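PDB 6DHT: xyloglucan-specific endo-beta-1,4-glucanase BoGH9A from Bacteroides ovatus, which cleaves the beta-1,4-glucan backbone of xyloglucan internally, releasing xyloglucan oligosaccharides at the cell surface of this gut bacterium. Local coordinates for residues Pro27-Lys31 / Val80-Gly84; Asp36-Val40 / Lys70-Leu75; Val261-Val265 / His310-Tyr315; Gln368-Ala372 / Glu407-Tyr411. All blocks are in the same frame, centred on the assembly; numbering follows the deposited sequence. Where two conformers were deposited one is given.

Contact 1 (Pro27-Lys31 / Val80-Gly84); sequences PNQEK and VTTPG
The ammonium group of K31 reaches across from the 27-31 loop to the carbonyl of V80, NZ to O 2.9 Å, in a weak hydrogen bond. The aliphatic part of the chain passes by the same oxygen, with CE only 3.0 Å from V80 O. K31 runs extended as far as CE and then bends (chi4 66°), which turns NZ back into the curl of its own loop. There it donates to two carbonyls of that loop. Q29 O lies 2.8 Å from K31 NZ and receives it in the carbonyl plane, whereas P27 O, also 2.8 Å from K31 NZ, is approached from above its plane. P27 O is shared: T81 CA makes a CA-H...O contact with it at 3.4 Å, and the methyl CG2 of T81 comes equally near. Beyond this polar knot the rings of P27 and P83 meet at about a right angle, CG to CG 4.1 Å. Both loops belong to the Ig-like N-terminal domain. E30 forms a salt bridge with R469 and Q29 a weak bond with D472, so the 27-31 loop also faces the catalytic domain. V80 packs on V54, F55 and I99 of the neighbouring strands. K31 is buried, and its charge is probably offset by the three carbonyl oxygens around NZ: two bonds hold it to its own loop, and a third, weak one reaches the other.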
loop_
_atom_site.group_PDB
_atom_site.type_symbol
_atom_site.label_atom_id
_atom_site.label_comp_id
_atom_site.label_asym_id
_atom_site.label_seq_id
_atom_site.Cartn_x
_atom_site.Cartn_y
_atom_site.Cartn_z
ATOM N N PRO A 27 24.599 -1.274 3.327
ATOM C CA PRO A 27 25.907 -1.869 3.650
ATOM C C PRO A 27 25.848 -3.101 4.556
ATOM O O PRO A 27 26.635 -4.031 4.348
ATOM C CB PRO A 27 26.639 -0.726 4.341
ATOM C CG PRO A 27 26.099 0.495 3.701
ATOM C CD PRO A 27 24.611 0.184 3.533
ATOM N N ASN A 28 24.946 -3.116 5.537
ATOM C CA ASN A 28 24.853 -4.251 6.445
ATOM C C ASN A 28 23.758 -5.236 6.120
ATOM O O ASN A 28 23.500 -6.148 6.894
ATOM C CB ASN A 28 24.693 -3.770 7.879
ATOM C CG ASN A 28 25.945 -3.114 8.398
ATOM O OD1 ASN A 28 27.067 -3.529 8.064
ATOM N ND2 ASN A 28 25.768 -2.068 9.198
ATOM N N GLN A 29 23.134 -5.075 4.954
ATOM C CA GLN A 29 22.065 -5.970 4.527
ATOM C C GLN A 29 22.601 -7.314 4.086
ATOM O O GLN A 29 23.747 -7.417 3.650
ATOM C CB GLN A 29 21.302 -5.326 3.359
ATOM C CG GLN A 29 19.933 -5.909 3.097
ATOM C CD GLN A 29 19.293 -5.326 1.843
ATOM O OE1 GLN A 29 19.578 -4.181 1.472
ATOM N NE2 GLN A 29 18.454 -6.111 1.177
ATOM N N GLU A 30 21.769 -8.334 4.195
ATOM C CA GLU A 30 21.992 -9.565 3.467
ATOM C C GLU A 30 21.989 -9.195 1.988
ATOM O O GLU A 30 21.182 -8.370 1.527
ATOM C CB GLU A 30 20.894 -10.565 3.802
ATOM C CG GLU A 30 20.998 -11.931 3.150
ATOM C CD GLU A 30 19.852 -12.831 3.587
ATOM O OE1 GLU A 30 18.782 -12.810 2.948
ATOM O OE2 GLU A 30 19.991 -13.530 4.609
ATOM N N LYS A 31 22.913 -9.785 1.237
ATOM C CA LYS A 31 23.052 -9.464 -0.183
ATOM C C LYS A 31 23.049 -10.721 -1.020
ATOM O O LYS A 31 24.053 -11.437 -1.096
ATOM C CB LYS A 31 24.321 -8.636 -0.438
ATOM C CG LYS A 31 24.392 -7.427 0.462
ATOM C CD LYS A 31 25.616 -6.529 0.233
ATOM C CE LYS A 31 25.723 -5.466 1.293
ATOM N NZ LYS A 31 26.009 -6.098 2.616
ATOM N N VAL A 80 30.214 -8.550 1.688
ATOM C CA VAL A 80 30.693 -7.303 1.103
ATOM C C VAL A 80 29.886 -6.176 1.732
ATOM O O VAL A 80 28.665 -6.114 1.544
ATOM C CB VAL A 80 30.535 -7.271 -0.420
ATOM C CG1 VAL A 80 31.059 -5.968 -0.968
ATOM C CG2 VAL A 80 31.264 -8.456 -1.083
ATOM N N THR A 81 30.546 -5.305 2.487
ATOM C CA THR A 81 29.834 -4.270 3.246
ATOM C C THR A 81 30.292 -2.844 2.933
ATOM O O THR A 81 29.702 -1.886 3.414
ATOM C CB THR A 81 29.956 -4.512 4.754
ATOM O OG1 THR A 81 31.342 -4.483 5.116
ATOM C CG2 THR A 81 29.369 -5.854 5.147
ATOM N N THR A 82 31.340 -2.690 2.128
ATOM C CA THR A 82 31.825 -1.359 1.799
ATOM C C THR A 82 30.936 -0.685 0.747
ATOM O O THR A 82 30.722 -1.251 -0.331
ATOM C CB THR A 82 33.290 -1.406 1.304
ATOM O OG1 THR A 82 34.109 -1.952 2.342
ATOM C CG2 THR A 82 33.785 -0.018 0.974
ATOM N N PRO A 83 30.438 0.536 1.042
ATOM C CA PRO A 83 29.668 1.251 0.012
ATOM C C PRO A 83 30.454 1.478 -1.274
ATOM O O PRO A 83 31.647 1.794 -1.246
ATOM C CB PRO A 83 29.349 2.593 0.674
ATOM C CG PRO A 83 29.371 2.303 2.132
ATOM C CD PRO A 83 30.456 1.273 2.318
ATOM N N GLY A 84 29.779 1.319 -2.402
ATOM C CA GLY A 84 30.427 1.465 -3.689
ATOM C C GLY A 84 29.637 0.842 -4.814
ATOM O O GLY A 84 28.520 0.354 -4.607
#

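Contact 2 (Asp36-Val40 / Lys70-Leu75); sequences DSGKV and KTRTTL
A salt-bridge network with water bridges beside it joins the loop 36-40, which leads from strand 32-35 to strand 42-47, to K70-L75, which runs into strand 72-76 in the Ig-like N-terminal domain. D36 is its centre, held by two basic side chains. With CG anti to the backbone N (chi1 -174°), its carboxylate swings back to the other segment. R72 lies alongside and grips a single oxygen side-on: NE is 2.9 Å and NH1 3.0 Å from D36 OD1. The acid oxygen stays near the guanidinium plane, but the carboxylate is turned 51° from that plane, and NE meets OD1 from above the carboxylate while NH1 comes on its syn side. NE also makes a weak bond to D36 O. K70, extended beyond CG, takes the other oxygen through its syn lone pair, NZ to D36 OD2 2.8 Å, and carries CB over one face of the R72 guanidinium. Its NZ has a second acid partner in E535 of the family 9 region. Further along, S37 CA makes a CA-H...O contact of 3.2 Å with T71 O. One water links G38 O, T71 O and T73 OG1; another accepts from G38 N and T71 N. V40 then packs on T73, CB to CG2 4.2 Å, and on L75. T73 pairs with V35 and L75 with A33 in the sheet; beyond V35 the backbones separate and waters bridge them, an arrangement typical of a beta-sandwich, where the chain leaves one sheet to cross to the other.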
loop_
_atom_site.group_PDB
_atom_site.type_symbol
_atom_site.label_atom_id
_atom_site.label_comp_id
_atom_site.label_asym_id
_atom_site.label_seq_id
_atom_site.Cartn_x
_atom_site.Cartn_y
_atom_site.Cartn_z
ATOM N N ASP A 36 18.271 -17.386 -12.413
ATOM C CA ASP A 36 16.945 -17.943 -12.641
ATOM C C ASP A 36 16.958 -19.341 -13.266
ATOM O O ASP A 36 15.986 -20.083 -13.129
ATOM C CB ASP A 36 16.132 -17.005 -13.541
ATOM C CG ASP A 36 14.687 -17.446 -13.714
ATOM O OD1 ASP A 36 13.990 -17.676 -12.706
ATOM O OD2 ASP A 36 14.222 -17.546 -14.870
ATOM N N SER A 37 18.041 -19.672 -13.963
ATOM C CA SER A 37 18.163 -20.979 -14.617
ATOM C C SER A 37 19.556 -21.120 -15.173
ATOM O O SER A 37 20.214 -20.127 -15.461
ATOM C CB SER A 37 17.138 -21.153 -15.737
ATOM O OG SER A 37 17.340 -20.215 -16.778
ATOM N N GLY A 38 20.000 -22.367 -15.298
ATOM C CA GLY A 38 21.305 -22.664 -15.855
ATOM C C GLY A 38 22.246 -23.258 -14.830
ATOM O O GLY A 38 22.025 -23.169 -13.624
ATOM N N LYS A 39 23.320 -23.865 -15.319
ATOM C CA LYS A 39 24.309 -24.474 -14.455
ATOM C C LYS A 39 25.348 -23.433 -14.042
ATOM O O LYS A 39 26.015 -22.840 -14.888
ATOM C CB LYS A 39 24.968 -25.649 -15.192
ATOM C CG LYS A 39 25.795 -26.564 -14.292
ATOM C CD LYS A 39 26.127 -27.898 -14.964
ATOM C CE LYS A 39 27.081 -28.741 -14.115
ATOM N NZ LYS A 39 26.735 -28.730 -12.658
ATOM N N VAL A 40 25.462 -23.206 -12.734
ATOM C CA VAL A 40 26.393 -22.235 -12.170
ATOM C C VAL A 40 27.167 -22.914 -11.043
ATOM O O VAL A 40 26.587 -23.662 -10.252
ATOM C CB VAL A 40 25.631 -20.992 -11.616
ATOM C CG1 VAL A 40 26.550 -20.098 -10.809
ATOM C CG2 VAL A 40 25.025 -20.216 -12.763
ATOM N N LYS A 70 13.158 -25.074 -13.699
ATOM C CA LYS A 70 14.358 -24.242 -13.701
ATOM C C LYS A 70 15.144 -24.470 -12.419
ATOM O O LYS A 70 14.558 -24.584 -11.336
ATOM C CB LYS A 70 14.004 -22.750 -13.789
ATOM C CG LYS A 70 13.479 -22.237 -15.114
ATOM C CD LYS A 70 12.870 -20.852 -14.894
ATOM C CE LYS A 70 12.531 -20.145 -16.175
ATOM N NZ LYS A 70 11.968 -18.785 -15.902
ATOM N N THR A 71 16.468 -24.501 -12.538
ATOM C CA THR A 71 17.358 -24.558 -11.395
ATOM C C THR A 71 17.695 -23.127 -11.000
ATOM O O THR A 71 18.286 -22.382 -11.781
ATOM C CB THR A 71 18.686 -25.288 -11.707
ATOM O OG1 THR A 71 18.422 -26.671 -11.983
ATOM C CG2 THR A 71 19.654 -25.211 -10.540
ATOM N N ARG A 72 17.321 -22.742 -9.782
ATOM C CA ARG A 72 17.632 -21.415 -9.277
ATOM C C ARG A 72 18.838 -21.497 -8.348
ATOM O O ARG A 72 18.819 -22.251 -7.381
ATOM C CB ARG A 72 16.411 -20.871 -8.540
ATOM C CG ARG A 72 15.414 -20.171 -9.422
ATOM C CD ARG A 72 14.732 -21.046 -10.484
ATOM N NE ARG A 72 13.787 -20.225 -11.235
ATOM C CZ ARG A 72 12.462 -20.250 -11.097
ATOM N NH1 ARG A 72 11.710 -19.395 -11.771
ATOM N NH2 ARG A 72 11.865 -21.126 -10.296
ATOM N N THR A 73 19.881 -20.711 -8.614
ATOM C CA THR A 73 21.117 -20.773 -7.844
ATOM C C THR A 73 21.289 -19.504 -7.014
ATOM O O THR A 73 21.261 -18.399 -7.542
ATOM C CB THR A 73 22.345 -20.952 -8.774
ATOM O OG1 THR A 73 22.114 -22.071 -9.635
ATOM C CG2 THR A 73 23.627 -21.160 -7.978
ATOM N N THR A 74 21.503 -19.685 -5.717
ATOM C CA THR A 74 21.673 -18.570 -4.800
ATOM C C THR A 74 23.121 -18.120 -4.732
ATOM O O THR A 74 24.038 -18.934 -4.547
ATOM C CB THR A 74 21.157 -18.987 -3.430
ATOM O OG1 THR A 74 19.745 -19.196 -3.524
ATOM C CG2 THR A 74 21.469 -17.933 -2.356
ATOM N N LEU A 75 23.316 -16.816 -4.886
ATOM C CA LEU A 75 24.610 -16.176 -4.794
ATOM C C LEU A 75 24.609 -15.239 -3.594
ATOM O O LEU A 75 23.948 -14.203 -3.638
ATOM C CB LEU A 75 24.861 -15.368 -6.062
ATOM C CG LEU A 75 24.487 -16.057 -7.373
ATOM C CD1 LEU A 75 24.818 -15.149 -8.544
ATOM C CD2 LEU A 75 25.208 -17.429 -7.552
HETATM O O HOH W 1 20.896 -21.271 -11.829
HETATM O O HOH W 2 17.614 -24.544 -15.257
#

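Contact 3 (Val261-Val265 / His310-Tyr315); sequences VQKSV and HPEAYY
V265 CG1 meets the ring of Y314 obliquely, 3.8 Å from CD1, and the V265 side chain runs alongside that of Y314. From Y314's own segment, E312 O lies over one face, 3.3 Å from the ring plane and near its margin. The Y315 ring is also approached obliquely, by V261 CG2 and the amide of Q262; it stacks with H238, and its hydroxyl bonds to Q317. The Q262 amide is the third flat group. Both of its N-H bonds are spent in the amide plane: NE2 donates to Y314 O across the contact (3.1 Å, 170°) and to K263 O in its own loop (2.9 Å). Each carbonyl is met from above its plane. V265 N, at the start of helix 265-281, donates to A313 O at 2.9 Å, and S264 CA adds a CA-H...O contact to the same oxygen. A313 closes the type I turn from H310 and is the centre of an inverse gamma turn. S264, the N-cap, turns OG to A267 N and H238. Two loops of the family 9 catalytic domain are thus joined chiefly through backbone carbonyls, one met by a main-chain N-H and one by an amide whose second bond limits its rotation.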
loop_
_atom_site.group_PDB
_atom_site.type_symbol
_atom_site.label_atom_id
_atom_site.label_comp_id
_atom_site.label_asym_id
_atom_site.label_seq_id
_atom_site.Cartn_x
_atom_site.Cartn_y
_atom_site.Cartn_z
ATOM N N VAL A 261 -23.225 7.072 -4.026
ATOM C CA VAL A 261 -24.143 5.960 -3.894
ATOM C C VAL A 261 -24.346 5.519 -2.439
ATOM O O VAL A 261 -23.799 6.124 -1.496
ATOM C CB VAL A 261 -23.681 4.800 -4.761
ATOM C CG1 VAL A 261 -23.595 5.244 -6.216
ATOM C CG2 VAL A 261 -22.317 4.294 -4.290
ATOM N N GLN A 262 -25.152 4.464 -2.304
ATOM C CA GLN A 262 -25.596 3.878 -1.041
ATOM C C GLN A 262 -24.584 3.948 0.102
ATOM O O GLN A 262 -23.433 3.545 -0.054
ATOM C CB GLN A 262 -25.941 2.408 -1.280
ATOM C CG GLN A 262 -26.562 1.681 -0.092
ATOM C CD GLN A 262 -26.205 0.195 -0.048
ATOM O OE1 GLN A 262 -26.560 -0.574 -0.944
ATOM N NE2 GLN A 262 -25.476 -0.214 0.999
ATOM N N LYS A 263 -25.037 4.429 1.249
ATOM C CA LYS A 263 -24.259 4.351 2.484
ATOM C C LYS A 263 -23.991 2.896 2.854
ATOM O O LYS A 263 -24.858 2.043 2.693
ATOM C CB LYS A 263 -25.031 5.038 3.612
ATOM C CG LYS A 263 -25.213 6.526 3.438
ATOM C CD LYS A 263 -26.266 7.042 4.421
ATOM C CE LYS A 263 -26.446 8.537 4.321
ATOM N NZ LYS A 263 -27.813 8.955 4.783
ATOM N N SER A 264 -22.788 2.592 3.351
ATOM C CA SER A 264 -22.472 1.221 3.763
ATOM C C SER A 264 -21.840 1.221 5.151
ATOM O O SER A 264 -21.265 2.216 5.577
ATOM C CB SER A 264 -21.534 0.552 2.773
ATOM O OG SER A 264 -20.254 1.166 2.816
ATOM N N VAL A 265 -21.965 0.094 5.841
ATOM C CA VAL A 265 -21.451 -0.027 7.195
ATOM C C VAL A 265 -19.925 0.003 7.170
ATOM O O VAL A 265 -19.305 0.614 8.041
ATOM C CB VAL A 265 -21.978 -1.313 7.878
ATOM C CG1 VAL A 265 -21.510 -2.567 7.169
ATOM C CG2 VAL A 265 -21.617 -1.330 9.332
ATOM N N HIS A 310 -26.818 0.445 11.887
ATOM C CA HIS A 310 -26.950 -0.298 10.635
ATOM C C HIS A 310 -25.797 -1.276 10.397
ATOM O O HIS A 310 -25.099 -1.200 9.376
ATOM C CB HIS A 310 -27.018 0.673 9.457
ATOM C CG HIS A 310 -28.078 1.717 9.595
ATOM N ND1 HIS A 310 -27.858 2.927 10.214
ATOM C CD2 HIS A 310 -29.365 1.734 9.182
ATOM C CE1 HIS A 310 -28.968 3.643 10.186
ATOM N NE2 HIS A 310 -29.897 2.941 9.564
ATOM N N PRO A 311 -25.630 -2.239 11.306
ATOM C CA PRO A 311 -24.455 -3.116 11.333
ATOM C C PRO A 311 -24.327 -4.105 10.179
ATOM O O PRO A 311 -23.245 -4.674 9.994
ATOM C CB PRO A 311 -24.623 -3.863 12.660
ATOM C CG PRO A 311 -26.105 -3.863 12.897
ATOM C CD PRO A 311 -26.579 -2.545 12.393
ATOM N N GLU A 312 -25.398 -4.319 9.420
ATOM C CA GLU A 312 -25.374 -5.299 8.334
ATOM C C GLU A 312 -25.661 -4.650 6.981
ATOM O O GLU A 312 -25.960 -5.338 6.009
ATOM C CB GLU A 312 -26.349 -6.447 8.626
ATOM C CG GLU A 312 -26.028 -7.188 9.927
ATOM C CD GLU A 312 -26.568 -8.610 9.975
ATOM O OE1 GLU A 312 -27.395 -8.977 9.117
ATOM O OE2 GLU A 312 -26.161 -9.365 10.881
ATOM N N ALA A 313 -25.558 -3.322 6.945
ATOM C CA ALA A 313 -25.740 -2.532 5.732
ATOM C C ALA A 313 -24.550 -2.647 4.779
ATOM O O ALA A 313 -23.846 -1.662 4.521
ATOM C CB ALA A 313 -25.962 -1.088 6.107
ATOM N N TYR A 314 -24.360 -3.842 4.242
ATOM C CA TYR A 314 -23.290 -4.112 3.288
ATOM C C TYR A 314 -23.560 -3.473 1.936
ATOM O O TYR A 314 -24.715 -3.179 1.587
ATOM C CB TYR A 314 -23.127 -5.613 3.112
ATOM C CG TYR A 314 -23.071 -6.355 4.424
ATOM C CD1 TYR A 314 -22.267 -5.904 5.466
ATOM C CD2 TYR A 314 -23.837 -7.492 4.630
ATOM C CE1 TYR A 314 -22.221 -6.578 6.669
ATOM C CE2 TYR A 314 -23.797 -8.172 5.825
ATOM C CZ TYR A 314 -22.990 -7.716 6.841
ATOM O OH TYR A 314 -22.957 -8.401 8.033
ATOM N N TYR A 315 -22.493 -3.274 1.167
ATOM C CA TYR A 315 -22.614 -2.743 -0.173
ATOM C C TYR A 315 -22.643 -3.904 -1.128
ATOM O O TYR A 315 -21.619 -4.536 -1.385
ATOM C CB TYR A 315 -21.448 -1.822 -0.556
ATOM C CG TYR A 315 -21.673 -1.185 -1.915
ATOM C CD1 TYR A 315 -22.513 -0.092 -2.039
ATOM C CD2 TYR A 315 -21.055 -1.671 -3.056
ATOM C CE1 TYR A 315 -22.741 0.501 -3.268
ATOM C CE2 TYR A 315 -21.279 -1.089 -4.290
ATOM C CZ TYR A 315 -22.130 -0.004 -4.388
ATOM O OH TYR A 315 -22.372 0.595 -5.602
#

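Contact 4 (Gln368-Ala372 / Glu407-Tyr411); sequences QIYTA and ELLKY
Aromatic packing dominates where Y370 pushes its ring against helix 395-416. Its chi1 of 180° carries the ring out from the loop, bringing a face to L408 and an edge to Y411. That edge turns to the face of Y411 in a T-shaped pair, with centroids 5.0 Å apart and planes at 61°; Y370 CD2 comes to 3.5 Å from Y411 CG. A CH-pi contact covers one face of Y370: L408 CD1 stands 3.7 Å from the ring centroid, 6° off the normal. A372 CB lies 3.9 Å from Y411 OH, a van der Waals contact. This is loop-on-helix packing in the helical catalytic domain of family 9, whose fold is an (alpha/alpha)6 barrel, and the Y370 ring also touches A380, I383 and F384 of helix 379-386. Polar links between the segments pass through water. One molecule accepts from Y370 N and donates to E407 O (2.6 Å) and to E407 OE1 (2.8 Å). The Y370 hydroxyl bonds to S450 on helix 439-458. E407, bent at chi2, curls its carboxylate back to that water; its other oxygen, OE2, takes a salt bridge from K410 NZ at 3.2 Å, one turn along the same helix.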
loop_
_atom_site.group_PDB
_atom_site.type_symbol
_atom_site.label_atom_id
_atom_site.label_comp_id
_atom_site.label_asym_id
_atom_site.label_seq_id
_atom_site.Cartn_x
_atom_site.Cartn_y
_atom_site.Cartn_z
ATOM N N GLN A 368 -8.993 -13.500 16.603
ATOM C CA GLN A 368 -8.434 -14.638 17.322
ATOM C C GLN A 368 -7.035 -14.969 16.791
ATOM O O GLN A 368 -6.215 -15.559 17.495
ATOM C CB GLN A 368 -9.367 -15.857 17.218
ATOM C CG GLN A 368 -10.747 -15.663 17.873
ATOM C CD GLN A 368 -10.675 -15.216 19.329
ATOM O OE1 GLN A 368 -9.900 -15.755 20.132
ATOM N NE2 GLN A 368 -11.486 -14.219 19.677
ATOM N N ILE A 369 -6.758 -14.553 15.555
ATOM C CA ILE A 369 -5.495 -14.835 14.875
ATOM C C ILE A 369 -5.009 -13.546 14.180
ATOM O O ILE A 369 -5.811 -12.638 13.954
ATOM C CB ILE A 369 -5.737 -15.952 13.853
ATOM C CG1 ILE A 369 -4.425 -16.524 13.320
ATOM C CG2 ILE A 369 -6.615 -15.449 12.717
ATOM C CD1 ILE A 369 -4.624 -17.705 12.364
ATOM N N TYR A 370 -3.712 -13.444 13.886
ATOM C CA TYR A 370 -3.202 -12.323 13.094
ATOM C C TYR A 370 -3.273 -12.672 11.598
ATOM O O TYR A 370 -2.884 -13.768 11.197
ATOM C CB TYR A 370 -1.757 -11.973 13.453
ATOM C CG TYR A 370 -1.247 -10.826 12.630
ATOM C CD1 TYR A 370 -1.416 -9.511 13.055
ATOM C CD2 TYR A 370 -0.639 -11.049 11.392
ATOM C CE1 TYR A 370 -0.984 -8.451 12.277
ATOM C CE2 TYR A 370 -0.207 -9.995 10.621
ATOM C CZ TYR A 370 -0.385 -8.703 11.052
ATOM O OH TYR A 370 0.044 -7.623 10.305
ATOM N N THR A 371 -3.781 -11.738 10.795
ATOM C CA THR A 371 -3.738 -11.840 9.332
ATOM C C THR A 371 -3.234 -10.505 8.830
ATOM O O THR A 371 -3.468 -9.485 9.454
ATOM C CB THR A 371 -5.119 -12.105 8.730
ATOM O OG1 THR A 371 -6.035 -11.116 9.195
ATOM C CG2 THR A 371 -5.624 -13.479 9.131
ATOM N N ALA A 372 -2.539 -10.508 7.697
ATOM C CA ALA A 372 -1.964 -9.280 7.156
ATOM C C ALA A 372 -3.079 -8.317 6.788
ATOM O O ALA A 372 -4.214 -8.744 6.506
ATOM C CB ALA A 372 -1.123 -9.605 5.924
ATOM N N GLU A 407 -0.172 -13.512 18.787
ATOM C CA GLU A 407 -0.730 -13.947 17.511
ATOM C C GLU A 407 0.094 -13.424 16.351
ATOM O O GLU A 407 0.336 -14.160 15.390
ATOM C CB GLU A 407 -2.187 -13.536 17.366
ATOM C CG GLU A 407 -3.145 -14.320 18.277
ATOM C CD GLU A 407 -2.932 -15.839 18.211
ATOM O OE1 GLU A 407 -2.851 -16.391 17.082
ATOM O OE2 GLU A 407 -2.827 -16.480 19.286
ATOM N N LEU A 408 0.598 -12.199 16.447
ATOM C CA LEU A 408 1.464 -11.673 15.383
ATOM C C LEU A 408 2.715 -12.537 15.239
ATOM O O LEU A 408 3.160 -12.862 14.111
ATOM C CB LEU A 408 1.867 -10.243 15.665
ATOM C CG LEU A 408 2.976 -9.636 14.799
ATOM C CD1 LEU A 408 2.565 -9.504 13.377
ATOM C CD2 LEU A 408 3.402 -8.298 15.347
ATOM N N LEU A 409 3.284 -12.959 16.355
ATOM C CA LEU A 409 4.528 -13.724 16.330
ATOM C C LEU A 409 4.303 -15.143 15.835
ATOM O O LEU A 409 5.194 -15.729 15.197
ATOM C CB LEU A 409 5.169 -13.732 17.704
ATOM C CG LEU A 409 5.599 -12.333 18.139
ATOM C CD1 LEU A 409 6.289 -12.423 19.488
ATOM C CD2 LEU A 409 6.513 -11.644 17.132
ATOM N N LYS A 410 3.136 -15.696 16.117
ATOM C CA LYS A 410 2.774 -17.021 15.628
ATOM C C LYS A 410 2.690 -16.990 14.112
ATOM O O LYS A 410 3.167 -17.904 13.429
ATOM C CB LYS A 410 1.426 -17.461 16.188
ATOM C CG LYS A 410 1.480 -18.006 17.586
ATOM C CD LYS A 410 0.122 -18.596 17.956
ATOM C CE LYS A 410 0.046 -18.921 19.436
ATOM N NZ LYS A 410 -1.348 -19.206 19.887
ATOM N N TYR A 411 2.055 -15.946 13.590
ATOM C CA TYR A 411 1.953 -15.729 12.152
ATOM C C TYR A 411 3.346 -15.578 11.561
ATOM O O TYR A 411 3.644 -16.231 10.547
ATOM C CB TYR A 411 1.088 -14.496 11.859
ATOM C CG TYR A 411 1.249 -13.911 10.475
ATOM C CD1 TYR A 411 2.205 -12.954 10.237
ATOM C CD2 TYR A 411 0.420 -14.283 9.453
ATOM C CE1 TYR A 411 2.351 -12.397 8.985
ATOM C CE2 TYR A 411 0.556 -13.743 8.199
ATOM C CZ TYR A 411 1.529 -12.793 7.982
ATOM O OH TYR A 411 1.660 -12.252 6.716
HETATM O O HOH W 3 -1.713 -15.621 14.599
#

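Contacts 1 and 2 belong to the Ig-like N-terminal domain, contacts 3 and 4 to the family 9 catalytic domain; contacts 1 and 3 lie on opposite sides of the chain's centre, their own centres about 51 Å apart. All four are partly buried, but contact 1 is the most surface-like, with three of six touching residues exposed against one of nine in contact 2 and one of ten in contact 3. Contact 1 joins the loops before strand 32-35 and after 72-76; contact 2 joins the loop after 32-35 to strand 72-76. Lysine meets carbonyls in contact 1, a carboxylate in contact 2. Contact 3 relies on neutral amide bonds, contact 4 on aromatic packing and water.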